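Local coordinates for CghA (Chaetomium globosum, PDB 6KBC), which is a predominantly beta-stranded protein of two calycin-clan domains that holds the ligand WK1 in a pocket, at residues F62-F67 with A79-A84; T131-D136 with V146-P151. All coordinates share one frame; numbering follows the deposited sequence.

Two antiparallel strand pairs of the N-terminal calycin-clan domain face each other through their apolar sides, with centres about 11 Å apart. Contact 1 (62-67 with 79-84) sends Phe62, Val64, Phe66 and Ile81 toward contact 2 (131-136 with 146-151), which meets them with Ala133, Phe135 and Phe148. Phe62 CZ lies 3.5 Å from Phe148 CE2, and Ile81 CD1 comes within 3.7 Å of Phe148 CE1. The Phe66 and Phe135 rings meet edge-to-face, with CD1 of Phe66 3.6 Å from CD2 of Phe135. WK1 binds against the other face of contact 1, so contact 2 lies one layer behind the pocket: the nearest atoms of the Phe148 side chain and WK1 are about 11 Å apart.

Contact 1 (F62-F67 with A79-A84); sequences FTVSFF and AAINAA. With WK1 ((2S)-3-[(2S,4E)-4-[[(1R,2S,4aR,6S,8R,8aS)-2-[(E)-but-2-en-2-yl]-6,8-dimethyl-1,2,4a,5,6,7,8,8a-octahydronaphthalen-1-yl]-oxidanyl-methylidene]-3,5-bis(oxidanylidene)pyrrolidin-2-yl]-2-methyl-2-oxidanyl-propanoic acid), chain B.
Thr63 and Ser65 pair with Asn82 and Ala80 in an antiparallel beta hairpin of the calycin-clan N-terminal domain, the strand axes running at 169°. Four backbone hydrogen bonds join the strands in two reciprocal pairs. In the first, Thr63 N reaches Asn82 O at 2.9 Å; in the second, Ala80 N reaches Ser65 O at 2.8 Å. Between them, Val64 CA makes a CA-H...O contact with Ala80 O.

Apolar contacts fill the face carrying Phe62, Val64 and Ile81. The Phe62 side chain extends away from its own backbone N (chi1 179°) and crosses Ile81 of the neighbouring strand obliquely, Phe62 CE1 meeting Ile81 CG2 at 3.4 Å. Val64 and Ile81 instead lie alongside each other, through CG2 and CG1. On the opposite face Phe67 CE2 packs on the Ala80 methyl at 3.7 Å, while Ser65 CB sits over the Phe67 ring, offset toward its rim.

Polar groups on this second face hold WK1, which is also hydrogen-bonded to Lys352, His94 and Asn364. Asn82 OD1 is hydrogen-bonded to Ser92 OG, consistent with ND2 being turned to the ligand: Asn82 ND2 donates to WK1 O1 at 2.9 Å, and Ser65 OG donates to WK1 O5 at 2.7 Å.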
loop_
_atom_site.group_PDB
_atom_site.type_symbol
_atom_site.label_atom_id
_atom_site.label_comp_id
_atom_site.label_asym_id
_atom_site.label_seq_id
_atom_site.Cartn_x
_atom_site.Cartn_y
_atom_site.Cartn_z
ATOM N N PHE A 62 3.626 -10.843 -1.773
ATOM C CA PHE A 62 3.738 -10.751 -0.330
ATOM C C PHE A 62 3.542 -9.300 0.059
ATOM O O PHE A 62 4.062 -8.404 -0.599
ATOM C CB PHE A 62 5.115 -11.239 0.168
ATOM C CG PHE A 62 5.278 -11.133 1.659
ATOM C CD1 PHE A 62 4.880 -12.167 2.480
ATOM C CD2 PHE A 62 5.806 -9.987 2.234
ATOM C CE1 PHE A 62 4.993 -12.065 3.854
ATOM C CE2 PHE A 62 5.938 -9.877 3.614
ATOM C CZ PHE A 62 5.525 -10.916 4.423
ATOM N N THR A 63 2.815 -9.074 1.139
ATOM C CA THR A 63 2.684 -7.715 1.630
ATOM C C THR A 63 2.494 -7.776 3.134
ATOM O O THR A 63 1.862 -8.696 3.658
ATOM C CB THR A 63 1.529 -6.963 0.948
ATOM O OG1 THR A 63 1.585 -5.573 1.305
ATOM C CG2 THR A 63 0.166 -7.544 1.342
ATOM N N VAL A 64 3.084 -6.810 3.818
ATOM C CA VAL A 64 2.899 -6.645 5.248
ATOM C C VAL A 64 2.652 -5.170 5.501
ATOM O O VAL A 64 3.317 -4.307 4.912
ATOM C CB VAL A 64 4.124 -7.165 6.041
ATOM C CG1 VAL A 64 5.408 -6.489 5.561
ATOM C CG2 VAL A 64 3.927 -6.968 7.523
ATOM N N SER A 65 1.671 -4.876 6.338
ATOM C CA SER A 65 1.460 -3.524 6.825
ATOM C C SER A 65 1.694 -3.555 8.324
ATOM O O SER A 65 1.054 -4.336 9.034
ATOM C CB SER A 65 0.050 -3.009 6.491
ATOM O OG SER A 65 -0.056 -2.742 5.103
ATOM N N PHE A 66 2.642 -2.747 8.787
ATOM C CA PHE A 66 2.844 -2.529 10.209
ATOM C C PHE A 66 1.918 -1.400 10.645
ATOM O O PHE A 66 2.044 -0.268 10.161
ATOM C CB PHE A 66 4.297 -2.183 10.510
ATOM C CG PHE A 66 5.264 -3.303 10.218
ATOM C CD1 PHE A 66 5.754 -3.495 8.936
ATOM C CD2 PHE A 66 5.691 -4.157 11.231
ATOM C CE1 PHE A 66 6.666 -4.525 8.661
ATOM C CE2 PHE A 66 6.600 -5.184 10.963
ATOM C CZ PHE A 66 7.080 -5.367 9.677
ATOM N N PHE A 67 1.000 -1.710 11.555
ATOM C CA PHE A 67 -0.051 -0.795 11.970
ATOM C C PHE A 67 0.156 -0.325 13.405
ATOM O O PHE A 67 0.487 -1.121 14.289
ATOM C CB PHE A 67 -1.429 -1.458 11.889
ATOM C CG PHE A 67 -1.967 -1.620 10.497
ATOM C CD1 PHE A 67 -2.079 -0.531 9.646
ATOM C CD2 PHE A 67 -2.417 -2.857 10.060
ATOM C CE1 PHE A 67 -2.613 -0.680 8.365
ATOM C CE2 PHE A 67 -2.952 -3.011 8.786
ATOM C CZ PHE A 67 -3.050 -1.922 7.940
ATOM N N ALA A 79 1.008 -6.341 12.717
ATOM C CA ALA A 79 1.633 -6.505 11.411
ATOM C C ALA A 79 0.677 -7.387 10.633
ATOM O O ALA A 79 0.524 -8.571 10.952
ATOM C CB ALA A 79 3.025 -7.126 11.502
ATOM N N ALA A 80 -0.006 -6.801 9.652
ATOM C CA ALA A 80 -0.975 -7.541 8.856
ATOM C C ALA A 80 -0.251 -8.098 7.642
ATOM O O ALA A 80 0.304 -7.333 6.849
ATOM C CB ALA A 80 -2.144 -6.655 8.427
ATOM N N ILE A 81 -0.273 -9.421 7.491
ATOM C CA ILE A 81 0.548 -10.106 6.501
ATOM C C ILE A 81 -0.337 -10.865 5.531
ATOM O O ILE A 81 -1.268 -11.566 5.940
ATOM C CB ILE A 81 1.549 -11.076 7.162
ATOM C CG1 ILE A 81 2.446 -10.329 8.143
ATOM C CG2 ILE A 81 2.390 -11.755 6.088
ATOM C CD1 ILE A 81 3.034 -11.233 9.228
ATOM N N ASN A 82 -0.015 -10.760 4.246
ATOM C CA ASN A 82 -0.693 -11.549 3.229
ATOM C C ASN A 82 0.343 -12.113 2.271
ATOM O O ASN A 82 1.270 -11.408 1.867
ATOM C CB ASN A 82 -1.711 -10.710 2.458
ATOM C CG ASN A 82 -2.886 -10.316 3.316
ATOM O OD1 ASN A 82 -3.819 -11.092 3.478
ATOM N ND2 ASN A 82 -2.829 -9.121 3.906
ATOM N N ALA A 83 0.151 -13.367 1.876
ATOM C CA ALA A 83 1.088 -14.036 0.989
ATOM C C ALA A 83 0.308 -14.904 0.018
ATOM O O ALA A 83 -0.715 -15.488 0.390
ATOM C CB ALA A 83 2.091 -14.895 1.783
ATOM N N ALA A 84 0.787 -14.977 -1.223
ATOM C CA ALA A 84 0.130 -15.751 -2.265
ATOM C C ALA A 84 1.175 -16.509 -3.067
ATOM O O ALA A 84 2.268 -15.994 -3.316
ATOM C CB ALA A 84 -0.695 -14.856 -3.201
HETATM O O WK1 B . -6.184 -7.885 7.319
HETATM C C17 WK1 B . -5.461 -7.750 6.365
HETATM O O1 WK1 B . -4.569 -8.513 6.124
HETATM C C19 WK1 B . -5.661 -6.623 5.437
HETATM O O2 WK1 B . -6.798 -5.885 5.728
HETATM C C18 WK1 B . -5.871 -7.164 4.057
HETATM C C20 WK1 B . -4.430 -5.782 5.634
HETATM C C22 WK1 B . -4.259 -4.820 4.529
HETATM N N WK1 B . -3.028 -4.056 4.472
HETATM C C21 WK1 B . -3.307 -2.780 4.228
HETATM O O5 WK1 B . -2.372 -1.868 4.100
HETATM C C23 WK1 B . -5.266 -3.796 4.366
HETATM O O4 WK1 B . -6.569 -3.992 4.365
HETATM C C24 WK1 B . -4.747 -2.491 4.145
HETATM C C16 WK1 B . -5.501 -1.264 3.910
HETATM O O3 WK1 B . -6.775 -1.350 3.882
HETATM C C9 WK1 B . -4.807 -0.011 3.579
HETATM C C8 WK1 B . -4.616 -0.196 2.047
HETATM C C12 WK1 B . -4.251 -1.565 1.509
HETATM C C13 WK1 B . -3.012 -1.923 1.257
HETATM C C90 WK1 B . -2.684 -3.280 0.735
HETATM C C14 WK1 B . -5.319 -2.565 1.246
HETATM C C7 WK1 B . -5.835 0.215 1.279
HETATM C C6 WK1 B . -6.342 1.401 1.488
HETATM C C3 WK1 B . -5.844 2.149 2.684
HETATM C C4 WK1 B . -5.587 1.260 3.883
HETATM C C5 WK1 B . -4.819 2.093 4.892
HETATM C C11 WK1 B . -4.691 1.347 6.183
HETATM C C2 WK1 B . -6.600 3.398 3.055
HETATM C C1 WK1 B . -5.636 4.212 3.859
HETATM C C10 WK1 B . -6.082 5.604 4.164
HETATM C C WK1 B . -5.391 3.475 5.139
#

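Contact 2 (T131-D136 with V146-P151); sequences TTASFD and VVFDAP
Phe148 brings its ring obliquely against the methyl of Ala133, CD1 lying 3.9 Å from Ala133 CB. Phe135, on the same side, meets the opposing strand through CB, 4.0 Å from Val146 CG2, and not through its ring. With chi1 at 59°, CG is tucked over its own backbone, and the ring is carried off the hairpin to stack on Trp49 and to meet Phe51. The third flat group, the carboxylate of Asp149, lies on the reverse face and forms a salt bridge with Arg130 through OD1.

Two reciprocal pairs of backbone hydrogen bonds link the strands, but their geometry differs. Ser134 and Val147 exchange ordinary bonds. Toward the other end of the pairing, Thr132 N stands 45° out of the plane of the Asp149 carbonyl, 3.0 Å from its O, whereas Asp149 N returns a 2.8 Å bond to Thr132 O. The pairing ends close by: Thr131 is already loop, and strand 143-150 stops before Pro151.

On the face carrying Thr132, Ser134, Val147 and Asp149, the Ser134 hydroxyl comes alongside Val147, OG being 3.8 Å from Val147 CB. A water donates to Val147 O at 2.8 Å, giving that carbonyl a second bond in addition to Ser134 N; its link to Ser134 OG, at 3.3 Å, is weak. Thr131 OG1, beyond the paired strand, is bonded to Arg153.

Strands 113-119 and 154-162 continue the pairing on either side of this antiparallel beta hairpin. One face is apolar and turned to strand 60-69, the other is largely polar, an alternation consistent with a wall of a calycin-like beta barrel.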
loop_
_atom_site.group_PDB
_atom_site.type_symbol
_atom_site.label_atom_id
_atom_site.label_comp_id
_atom_site.label_asym_id
_atom_site.label_seq_id
_atom_site.Cartn_x
_atom_site.Cartn_y
_atom_site.Cartn_z
ATOM N N THR A 131 6.822 -13.396 19.535
ATOM C CA THR A 131 6.514 -12.745 18.263
ATOM C C THR A 131 7.388 -11.514 18.080
ATOM O O THR A 131 7.335 -10.581 18.886
ATOM C CB THR A 131 5.040 -12.346 18.160
ATOM O OG1 THR A 131 4.201 -13.454 18.520
ATOM C CG2 THR A 131 4.730 -11.880 16.746
ATOM N N THR A 132 8.169 -11.504 17.006
ATOM C CA THR A 132 8.911 -10.327 16.590
ATOM C C THR A 132 8.665 -10.105 15.107
ATOM O O THR A 132 8.792 -11.035 14.306
ATOM C CB THR A 132 10.412 -10.481 16.864
ATOM O OG1 THR A 132 10.601 -11.008 18.184
ATOM C CG2 THR A 132 11.102 -9.135 16.761
ATOM N N ALA A 133 8.288 -8.882 14.748
ATOM C CA ALA A 133 8.227 -8.456 13.359
ATOM C C ALA A 133 8.878 -7.088 13.297
ATOM O O ALA A 133 8.523 -6.197 14.070
ATOM C CB ALA A 133 6.786 -8.404 12.835
ATOM N N SER A 134 9.845 -6.924 12.411
ATOM C CA SER A 134 10.642 -5.716 12.458
ATOM C C SER A 134 10.934 -5.242 11.047
ATOM O O SER A 134 11.019 -6.040 10.111
ATOM C CB SER A 134 11.958 -5.953 13.221
ATOM O OG SER A 134 12.866 -6.686 12.419
ATOM N N PHE A 135 11.087 -3.932 10.901
ATOM C CA PHE A 135 11.561 -3.370 9.651
ATOM C C PHE A 135 12.715 -2.422 9.918
ATOM O O PHE A 135 12.856 -1.859 11.003
ATOM C CB PHE A 135 10.437 -2.666 8.860
ATOM C CG PHE A 135 9.768 -1.523 9.587
ATOM C CD1 PHE A 135 10.307 -0.246 9.565
ATOM C CD2 PHE A 135 8.557 -1.716 10.230
ATOM C CE1 PHE A 135 9.668 0.810 10.215
ATOM C CE2 PHE A 135 7.910 -0.665 10.869
ATOM C CZ PHE A 135 8.476 0.599 10.866
ATOM N N ASP A 136 13.543 -2.256 8.893
ATOM C CA ASP A 136 14.723 -1.422 8.963
ATOM C C ASP A 136 14.862 -0.709 7.631
ATOM O O ASP A 136 14.828 -1.352 6.579
ATOM C CB ASP A 136 15.960 -2.286 9.254
ATOM C CG ASP A 136 17.076 -1.511 9.899
ATOM O OD1 ASP A 136 16.984 -1.243 11.123
ATOM O OD2 ASP A 136 18.060 -1.208 9.187
ATOM N N VAL A 146 12.979 -6.377 6.272
ATOM C CA VAL A 146 11.857 -6.762 7.109
ATOM C C VAL A 146 12.121 -8.180 7.573
ATOM O O VAL A 146 12.441 -9.048 6.758
ATOM C CB VAL A 146 10.528 -6.670 6.343
ATOM C CG1 VAL A 146 9.382 -7.052 7.240
ATOM C CG2 VAL A 146 10.371 -5.268 5.779
ATOM N N VAL A 147 12.012 -8.414 8.876
ATOM C CA VAL A 147 12.360 -9.706 9.446
ATOM C C VAL A 147 11.225 -10.176 10.332
ATOM O O VAL A 147 10.757 -9.435 11.203
ATOM C CB VAL A 147 13.676 -9.649 10.241
ATOM C CG1 VAL A 147 13.987 -11.019 10.818
ATOM C CG2 VAL A 147 14.804 -9.164 9.349
ATOM N N PHE A 148 10.786 -11.402 10.106
ATOM C CA PHE A 148 9.759 -12.035 10.913
ATOM C C PHE A 148 10.396 -13.133 11.746
ATOM O O PHE A 148 11.159 -13.953 11.222
ATOM C CB PHE A 148 8.649 -12.607 10.031
ATOM C CG PHE A 148 7.981 -11.569 9.164
ATOM C CD1 PHE A 148 6.994 -10.748 9.690
ATOM C CD2 PHE A 148 8.367 -11.391 7.849
ATOM C CE1 PHE A 148 6.386 -9.782 8.904
ATOM C CE2 PHE A 148 7.759 -10.425 7.054
ATOM C CZ PHE A 148 6.775 -9.621 7.586
ATOM N N ASP A 149 10.090 -13.132 13.037
ATOM C CA ASP A 149 10.479 -14.203 13.954
ATOM C C ASP A 149 9.225 -14.536 14.754
ATOM O O ASP A 149 9.055 -14.101 15.892
ATOM C CB ASP A 149 11.665 -13.783 14.843
ATOM C CG ASP A 149 12.134 -14.902 15.766
ATOM O OD1 ASP A 149 11.733 -16.071 15.558
ATOM O OD2 ASP A 149 12.894 -14.602 16.712
ATOM N N ALA A 150 8.324 -15.292 14.134
ATOM C CA ALA A 150 7.058 -15.681 14.751
ATOM C C ALA A 150 6.934 -17.193 14.644
ATOM O O ALA A 150 6.171 -17.707 13.812
ATOM C CB ALA A 150 5.876 -14.969 14.090
ATOM N N PRO A 151 7.663 -17.937 15.483
ATOM C CA PRO A 151 7.715 -19.398 15.322
ATOM C C PRO A 151 6.327 -20.022 15.331
ATOM O O PRO A 151 5.443 -19.618 16.093
ATOM C CB PRO A 151 8.559 -19.860 16.518
ATOM C CG PRO A 151 8.604 -18.693 17.459
ATOM C CD PRO A 151 8.483 -17.471 16.613
HETATM O O HOH W 1 11.919 -9.604 13.692
#